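Uncharacterized protein (Enterococcus faecalis, PDB 3CEX) is of unknown function but adopts the four-helix bundle of the DinB superfamily, some of whose members are metal-dependent enzymes. Local coordinates at residues Lys42-Leu47 against Gly160-Thr165; Gln72-Lys77 against Ser108-Ala113; Phe78-Pro83 against Ala97-Ala102. All coordinates share one frame; numbering follows the deposited sequence.

Contact 1: residues Lys42-Leu47 against Gly160-Thr165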
# COMPACT_ATOMS: atom_id res chain seq x y z
N LYS A 42 -6.03 -1.96 14.17
CA LYS A 42 -5.65 -3.37 14.27
C LYS A 42 -4.21 -3.57 14.76
O LYS A 42 -3.31 -2.75 14.52
CB LYS A 42 -5.87 -4.08 12.92
CG LYS A 42 -7.31 -4.00 12.30
CD LYS A 42 -8.33 -4.81 13.14
CE LYS A 42 -9.58 -5.13 12.30
NZ LYS A 42 -10.53 -3.97 12.14
N SER A 43 -3.99 -4.66 15.48
CA SER A 43 -2.65 -5.10 15.87
C SER A 43 -1.85 -5.50 14.66
O SER A 43 -2.43 -5.82 13.61
CB SER A 43 -2.73 -6.30 16.82
OG SER A 43 -3.23 -7.48 16.21
N VAL A 44 -0.53 -5.48 14.80
CA VAL A 44 0.34 -6.01 13.73
C VAL A 44 0.06 -7.49 13.50
O VAL A 44 0.01 -7.92 12.36
CB VAL A 44 1.84 -5.73 14.01
CG1 VAL A 44 2.76 -6.44 13.01
CG2 VAL A 44 2.10 -4.23 13.98
N THR A 45 -0.20 -8.24 14.56
CA THR A 45 -0.58 -9.66 14.39
C THR A 45 -1.83 -9.79 13.52
O THR A 45 -1.84 -10.57 12.55
CB THR A 45 -0.83 -10.35 15.72
OG1 THR A 45 0.39 -10.46 16.45
CG2 THR A 45 -1.41 -11.77 15.50
N TRP A 46 -2.88 -9.00 13.82
CA TRP A 46 -4.11 -9.05 12.98
C TRP A 46 -3.82 -8.68 11.51
O TRP A 46 -4.29 -9.34 10.59
CB TRP A 46 -5.19 -8.14 13.54
CG TRP A 46 -6.56 -8.32 12.87
CD1 TRP A 46 -7.61 -9.03 13.37
CD2 TRP A 46 -7.01 -7.78 11.61
NE1 TRP A 46 -8.67 -8.98 12.53
CE2 TRP A 46 -8.34 -8.23 11.43
CE3 TRP A 46 -6.43 -6.97 10.63
CZ2 TRP A 46 -9.11 -7.89 10.29
CZ3 TRP A 46 -7.19 -6.64 9.48
CH2 TRP A 46 -8.51 -7.11 9.32
N LEU A 47 -3.04 -7.61 11.31
CA LEU A 47 -2.72 -7.13 9.96
C LEU A 47 -1.96 -8.15 9.13
O LEU A 47 -2.25 -8.35 7.95
CB LEU A 47 -1.92 -5.81 10.04
CG LEU A 47 -2.78 -4.64 10.52
CD1 LEU A 47 -1.94 -3.46 10.99
CD2 LEU A 47 -3.77 -4.20 9.37
N GLY A 160 1.54 -0.68 5.16
CA GLY A 160 1.63 0.69 5.62
C GLY A 160 0.95 0.88 6.95
O GLY A 160 1.49 1.55 7.84
N GLN A 161 -0.24 0.30 7.10
CA GLN A 161 -0.95 0.42 8.40
C GLN A 161 -0.15 -0.23 9.52
O GLN A 161 -0.14 0.25 10.64
CB GLN A 161 -2.37 -0.19 8.27
CG GLN A 161 -3.30 0.65 7.42
CD GLN A 161 -4.67 0.02 7.15
OE1 GLN A 161 -4.87 -1.16 7.45
NE2 GLN A 161 -5.61 0.82 6.62
N ALA A 162 0.53 -1.33 9.23
CA ALA A 162 1.35 -2.03 10.27
C ALA A 162 2.44 -1.15 10.84
O ALA A 162 2.73 -1.21 12.03
CB ALA A 162 1.95 -3.32 9.71
N VAL A 163 3.04 -0.31 10.00
CA VAL A 163 4.04 0.67 10.46
C VAL A 163 3.46 1.63 11.48
O VAL A 163 4.08 1.92 12.51
CB VAL A 163 4.57 1.47 9.28
CG1 VAL A 163 5.44 2.62 9.76
CG2 VAL A 163 5.35 0.53 8.32
N TYR A 164 2.25 2.12 11.21
CA TYR A 164 1.54 3.03 12.11
C TYR A 164 1.16 2.37 13.44
O TYR A 164 1.36 2.95 14.49
CB TYR A 164 0.35 3.69 11.37
CG TYR A 164 0.71 5.00 10.69
CD1 TYR A 164 2.01 5.30 10.32
CD2 TYR A 164 -0.25 5.96 10.42
CE1 TYR A 164 2.36 6.52 9.74
CE2 TYR A 164 0.09 7.17 9.85
CZ TYR A 164 1.41 7.44 9.51
OH TYR A 164 1.76 8.65 8.93
N THR A 165 0.60 1.17 13.40
CA THR A 165 0.30 0.46 14.63
C THR A 165 1.57 0.26 15.46
O THR A 165 1.56 0.41 16.68
CB THR A 165 -0.28 -0.92 14.34
OG1 THR A 165 -1.57 -0.78 13.74
CG2 THR A 165 -0.40 -1.73 15.66
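Lys42-Leu47, at the start of helix 44-62, packs on Thr165, Ala162 and Gln161 in a buried, antiparallel helix-helix contact within the four-helix bundle of this DinB-like protein. Helix 144-170 supplies the second surface. The small side chain of Ala162 lets the helices come close: the CA atoms of Val44 and Ala162 are 5.4 Å apart, and Leu47 lays CD1 directly on the backbone, 3.7 Å from Ala162 CA. Its CD2 touches Gln161 OE1, the two side chains crossing at about a right angle. Val44 rests CG2 against the carbonyl oxygen of Ala162 and the methyl of Thr165, CG2 to CG2 3.9 Å. Ser43, just before the helix, is its N-cap and accepts from Trp46 N through OG (2.9 Å), which satisfies an amide that has no helical carbonyl before it. The contact borders the dimer interface, where Lys42 N bonds to Tyr164 OH, and Gln161 NE2 to Gly160 O, of the second subunit. Thr165 suits its place because its two branches divide the work. With chi1 at -68° the methyl lies anti to the backbone N, against Val44, while OG1 donates to Lys42 O at 2.7 Å, nearly in line with the carbonyl (C=O...donor angle 172°).

Contact 2: residues Gln72-Lys77 against Ser108-Ala113; sequences QHWTEK and SDYLAA
Aromatic contact dominates here, with Trp74 laid against Tyr110. Tyr110 CD1 sits over one face of the indole, 3.5 Å from Trp74 CD1, but the five-membered ring and the phenol ring are inclined by 37°, so the pair is neither a parallel stack nor a T-shape. The helix backbone sets Tyr110 CB over the six-membered ring of Trp74 in a CH-pi contact, 4.1 Å from the centroid, and chi1 of -179° (CG anti to the backbone N) swings the phenol beside the five-membered ring. Aliphatic contacts continue along the indole: Asp109 CB lies 3.6 Å from Trp74 CH2, while its carboxylate turns to Gln105, and Ala113 CB is 4.0 Å from Trp74 CZ2, a methyl small enough for a large flat ring to lie close to the helix. This seats the short helix 74-78, part of the long connection between helices 44-62 and 104-124, on helix 104-124 of the DinB-type four-helix bundle. Polar bonds fix the orientation of both rings. Tyr110 OH pairs with Asp56 on helix 44-62, and the indole N-H of Trp74 is met by Gln72 OE1 at 2.8 Å, in the carbonyl plane on a lone pair, though bent (145° at the hydrogen).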
# COMPACT_ATOMS: atom_id res chain seq x y z
N GLN A 72 -2.94 -26.73 4.42
CA GLN A 72 -1.64 -26.88 5.13
C GLN A 72 -1.82 -26.81 6.66
O GLN A 72 -0.85 -26.81 7.40
CB GLN A 72 -0.65 -25.82 4.67
CG GLN A 72 -0.07 -26.06 3.30
CD GLN A 72 0.86 -24.96 2.84
OE1 GLN A 72 1.08 -23.98 3.54
NE2 GLN A 72 1.38 -25.10 1.63
N HIS A 73 -3.06 -26.74 7.12
CA HIS A 73 -3.37 -26.78 8.54
C HIS A 73 -2.84 -25.61 9.37
O HIS A 73 -2.61 -25.74 10.55
CB HIS A 73 -2.95 -28.15 9.11
CG HIS A 73 -3.56 -29.27 8.35
ND1 HIS A 73 -4.91 -29.51 8.37
CD2 HIS A 73 -3.02 -30.15 7.46
CE1 HIS A 73 -5.18 -30.52 7.57
NE2 HIS A 73 -4.05 -30.93 7.00
N TRP A 74 -2.74 -24.44 8.75
CA TRP A 74 -2.39 -23.24 9.53
C TRP A 74 -3.43 -22.93 10.60
O TRP A 74 -3.08 -22.47 11.67
CB TRP A 74 -2.17 -22.03 8.62
CG TRP A 74 -1.04 -22.18 7.67
CD1 TRP A 74 -1.12 -22.47 6.34
CD2 TRP A 74 0.35 -22.08 7.97
NE1 TRP A 74 0.12 -22.52 5.79
CE2 TRP A 74 1.05 -22.29 6.77
CE3 TRP A 74 1.08 -21.80 9.12
CZ2 TRP A 74 2.44 -22.25 6.69
CZ3 TRP A 74 2.45 -21.77 9.05
CH2 TRP A 74 3.12 -21.99 7.85
N THR A 75 -4.69 -23.22 10.33
CA THR A 75 -5.73 -22.99 11.33
C THR A 75 -5.44 -23.67 12.69
O THR A 75 -5.71 -23.10 13.72
CB THR A 75 -7.13 -23.38 10.83
OG1 THR A 75 -8.09 -22.95 11.81
CG2 THR A 75 -7.27 -24.89 10.62
N GLU A 76 -4.87 -24.87 12.67
CA GLU A 76 -4.47 -25.58 13.91
C GLU A 76 -3.26 -24.98 14.61
O GLU A 76 -3.16 -25.03 15.82
CB GLU A 76 -4.18 -27.05 13.62
CG GLU A 76 -5.42 -27.87 13.21
CD GLU A 76 -5.60 -27.96 11.70
OE1 GLU A 76 -5.12 -27.07 10.97
OE2 GLU A 76 -6.25 -28.92 11.24
N LYS A 77 -2.34 -24.39 13.86
CA LYS A 77 -1.16 -23.72 14.44
C LYS A 77 -1.53 -22.42 15.13
O LYS A 77 -0.96 -22.08 16.17
CB LYS A 77 -0.14 -23.39 13.36
CG LYS A 77 0.34 -24.58 12.54
CD LYS A 77 0.88 -25.67 13.38
CE LYS A 77 2.12 -25.28 14.13
NZ LYS A 77 2.68 -26.54 14.72
N SER A 108 5.21 -14.97 10.21
CA SER A 108 6.16 -14.93 9.13
C SER A 108 5.99 -16.10 8.18
O SER A 108 6.09 -15.94 6.94
CB SER A 108 7.59 -14.97 9.65
OG SER A 108 7.90 -13.79 10.31
N ASP A 109 5.80 -17.28 8.77
CA ASP A 109 5.66 -18.53 7.99
C ASP A 109 4.39 -18.57 7.15
O ASP A 109 4.41 -18.95 5.95
CB ASP A 109 5.74 -19.75 8.92
CG ASP A 109 7.11 -19.95 9.52
OD1 ASP A 109 8.10 -19.32 9.08
OD2 ASP A 109 7.20 -20.78 10.46
N TYR A 110 3.27 -18.16 7.74
CA TYR A 110 2.02 -18.18 6.98
C TYR A 110 2.02 -17.09 5.89
O TYR A 110 1.59 -17.32 4.76
CB TYR A 110 0.80 -18.07 7.92
CG TYR A 110 -0.55 -18.11 7.21
CD1 TYR A 110 -0.80 -18.99 6.16
CD2 TYR A 110 -1.57 -17.29 7.61
CE1 TYR A 110 -2.08 -19.02 5.51
CE2 TYR A 110 -2.81 -17.32 6.98
CZ TYR A 110 -3.06 -18.17 5.93
OH TYR A 110 -4.32 -18.16 5.33
N LEU A 111 2.54 -15.91 6.21
CA LEU A 111 2.66 -14.88 5.18
C LEU A 111 3.59 -15.31 4.03
O LEU A 111 3.26 -15.10 2.86
CB LEU A 111 3.14 -13.54 5.77
CG LEU A 111 3.17 -12.32 4.83
CD1 LEU A 111 1.76 -12.04 4.24
CD2 LEU A 111 3.67 -11.05 5.62
N ALA A 112 4.72 -15.92 4.36
CA ALA A 112 5.65 -16.41 3.32
C ALA A 112 4.98 -17.45 2.42
O ALA A 112 5.18 -17.44 1.19
CB ALA A 112 6.94 -17.01 3.96
N ALA A 113 4.20 -18.36 3.02
CA ALA A 113 3.44 -19.34 2.26
C ALA A 113 2.41 -18.66 1.37
O ALA A 113 2.24 -19.06 0.22
CB ALA A 113 2.77 -20.37 3.17

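Contact 3: residues Phe78-Pro83 against Ala97-Ala102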
# COMPACT_ATOMS: atom_id res chain seq x y z
N PHE A 78 -2.46 -21.69 14.51
CA PHE A 78 -2.92 -20.43 15.03
C PHE A 78 -3.85 -20.65 16.23
O PHE A 78 -3.80 -19.90 17.20
CB PHE A 78 -3.62 -19.62 13.92
CG PHE A 78 -2.67 -18.80 13.09
CD1 PHE A 78 -2.03 -19.34 11.99
CD2 PHE A 78 -2.44 -17.47 13.40
CE1 PHE A 78 -1.18 -18.57 11.22
CE2 PHE A 78 -1.57 -16.71 12.65
CZ PHE A 78 -0.95 -17.25 11.56
N ALA A 79 -4.69 -21.68 16.14
CA ALA A 79 -5.71 -22.01 17.17
C ALA A 79 -6.50 -20.79 17.65
O ALA A 79 -6.65 -20.56 18.85
CB ALA A 79 -5.08 -22.78 18.35
N LEU A 80 -7.02 -20.04 16.70
CA LEU A 80 -7.78 -18.82 17.00
C LEU A 80 -9.11 -19.15 17.69
O LEU A 80 -9.74 -20.15 17.37
CB LEU A 80 -8.04 -18.02 15.72
CG LEU A 80 -6.85 -17.44 14.94
CD1 LEU A 80 -7.35 -16.57 13.80
CD2 LEU A 80 -5.94 -16.68 15.87
N ASP A 81 -9.51 -18.32 18.65
CA ASP A 81 -10.85 -18.46 19.24
C ASP A 81 -11.89 -17.79 18.33
O ASP A 81 -12.70 -16.98 18.76
CB ASP A 81 -10.89 -17.88 20.66
CG ASP A 81 -12.09 -18.38 21.49
OD1 ASP A 81 -12.81 -19.40 21.14
OD2 ASP A 81 -12.30 -17.73 22.56
N LEU A 82 -11.87 -18.18 17.06
CA LEU A 82 -12.80 -17.72 16.05
C LEU A 82 -13.18 -18.92 15.19
O LEU A 82 -12.32 -19.76 14.86
CB LEU A 82 -12.16 -16.67 15.15
CG LEU A 82 -11.82 -15.30 15.73
CD1 LEU A 82 -11.15 -14.51 14.62
CD2 LEU A 82 -13.05 -14.56 16.31
N PRO A 83 -14.46 -19.02 14.81
CA PRO A 83 -14.87 -20.18 14.02
C PRO A 83 -14.39 -20.08 12.57
O PRO A 83 -14.27 -18.97 12.04
CB PRO A 83 -16.41 -20.11 14.11
CG PRO A 83 -16.71 -18.65 14.26
CD PRO A 83 -15.56 -18.08 15.06
N ALA A 97 -9.51 -8.58 18.34
CA ALA A 97 -8.62 -8.75 19.50
C ALA A 97 -8.29 -10.22 19.77
O ALA A 97 -7.36 -10.50 20.50
CB ALA A 97 -9.24 -8.13 20.75
N LYS A 98 -9.06 -11.14 19.21
CA LYS A 98 -8.82 -12.56 19.39
C LYS A 98 -7.82 -13.11 18.38
O LYS A 98 -7.43 -14.27 18.48
CB LYS A 98 -10.14 -13.34 19.27
CG LYS A 98 -11.08 -13.09 20.44
CD LYS A 98 -12.23 -14.08 20.42
CE LYS A 98 -13.55 -13.50 20.93
NZ LYS A 98 -13.99 -14.12 22.17
N VAL A 99 -7.41 -12.29 17.41
CA VAL A 99 -6.37 -12.74 16.50
C VAL A 99 -5.03 -12.40 17.16
O VAL A 99 -4.54 -11.29 17.08
CB VAL A 99 -6.50 -12.14 15.11
CG1 VAL A 99 -5.34 -12.66 14.22
CG2 VAL A 99 -7.89 -12.49 14.48
N VAL A 100 -4.50 -13.39 17.89
CA VAL A 100 -3.25 -13.27 18.61
C VAL A 100 -2.48 -14.57 18.39
O VAL A 100 -3.08 -15.61 18.12
CB VAL A 100 -3.46 -13.01 20.14
CG1 VAL A 100 -4.13 -11.66 20.35
CG2 VAL A 100 -4.29 -14.15 20.82
N VAL A 101 -1.15 -14.50 18.48
CA VAL A 101 -0.30 -15.68 18.28
C VAL A 101 0.63 -15.89 19.47
O VAL A 101 0.98 -14.94 20.21
CB VAL A 101 0.57 -15.57 16.99
CG1 VAL A 101 -0.29 -15.67 15.73
CG2 VAL A 101 1.40 -14.28 17.01
N ALA A 102 1.06 -17.14 19.65
CA ALA A 102 2.00 -17.50 20.71
C ALA A 102 3.45 -17.09 20.37
O ALA A 102 4.22 -16.75 21.27
CB ALA A 102 1.91 -19.01 21.01
O HOH W 1 -0.51 -19.45 18.13
O HOH W 2 -7.77 -16.20 19.87
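The backbone N of Asp81 donates to a water 3.0 Å away; the other leg of that water, to Lys98 O, is too short to be sound and remains doubtful. A second water accepts from Ala102 N at 3.2 Å and reaches Phe78 O only weakly. Asp81 is the centre of an inverse gamma turn, closed by a weak bond from Leu82 N to Leu80 O, and this kink turns the chain so that Asp81 O meets the aliphatic part of Lys98, 3.4 Å from CD. Lys98 suits this exposed border, its methylenes packing while the ammonium stays near Asp81, with NZ 4.0 Å from OD2, an attraction too long for a salt bridge. Apart from Phe78, which ends helix 74-78, both segments are loops in the long connection that joins the parallel helices 44-62 and 104-124, the crossover expected of the up-down-down-up DinB bundle, and their apolar side chains fasten it over the helices. With CG1 anti to the backbone N (chi1 179°), Val99 is left with CG2 beside the backbone N, 3.8 Å from Leu82 CD1 and a little farther from Leu80 CD1, while Trp46 and Trp49 pack on Val99 from helix 44-62. Leu80 also lays CD2 beside the carbonyl of Val100. Farther along, the side chains of Phe78 and Val101 run alongside each other in the same direction, and Val101 CG1 approaches Phe78 CE2 obliquely at 3.5 Å.

Overall arrangement
In sequence the contacts are nested: contact 3 lies within the loop closed by contact 2, and contact 2 within that closed by contact 1. Contact 3 is the one that touches both others. Its Val99 meets the start of helix 44-62, with Val99 CG2 3.6 Å from Trp46 CD1 and Val99 O 3.5 Å from Thr45 CG2; its Phe78 continues the aromatic packing of contact 2, CE1 lying 3.8 Å from Tyr110 CD2. Contacts 1 and 2 remain apart, about 7 Å between nearest atoms. Contact 1 joins bundle helices beside the second subunit, whereas contacts 2 and 3 fix the long connection. No active site is established; a glycerol, probably from crystallisation, lies about 3 Å from the Lys42 side chain.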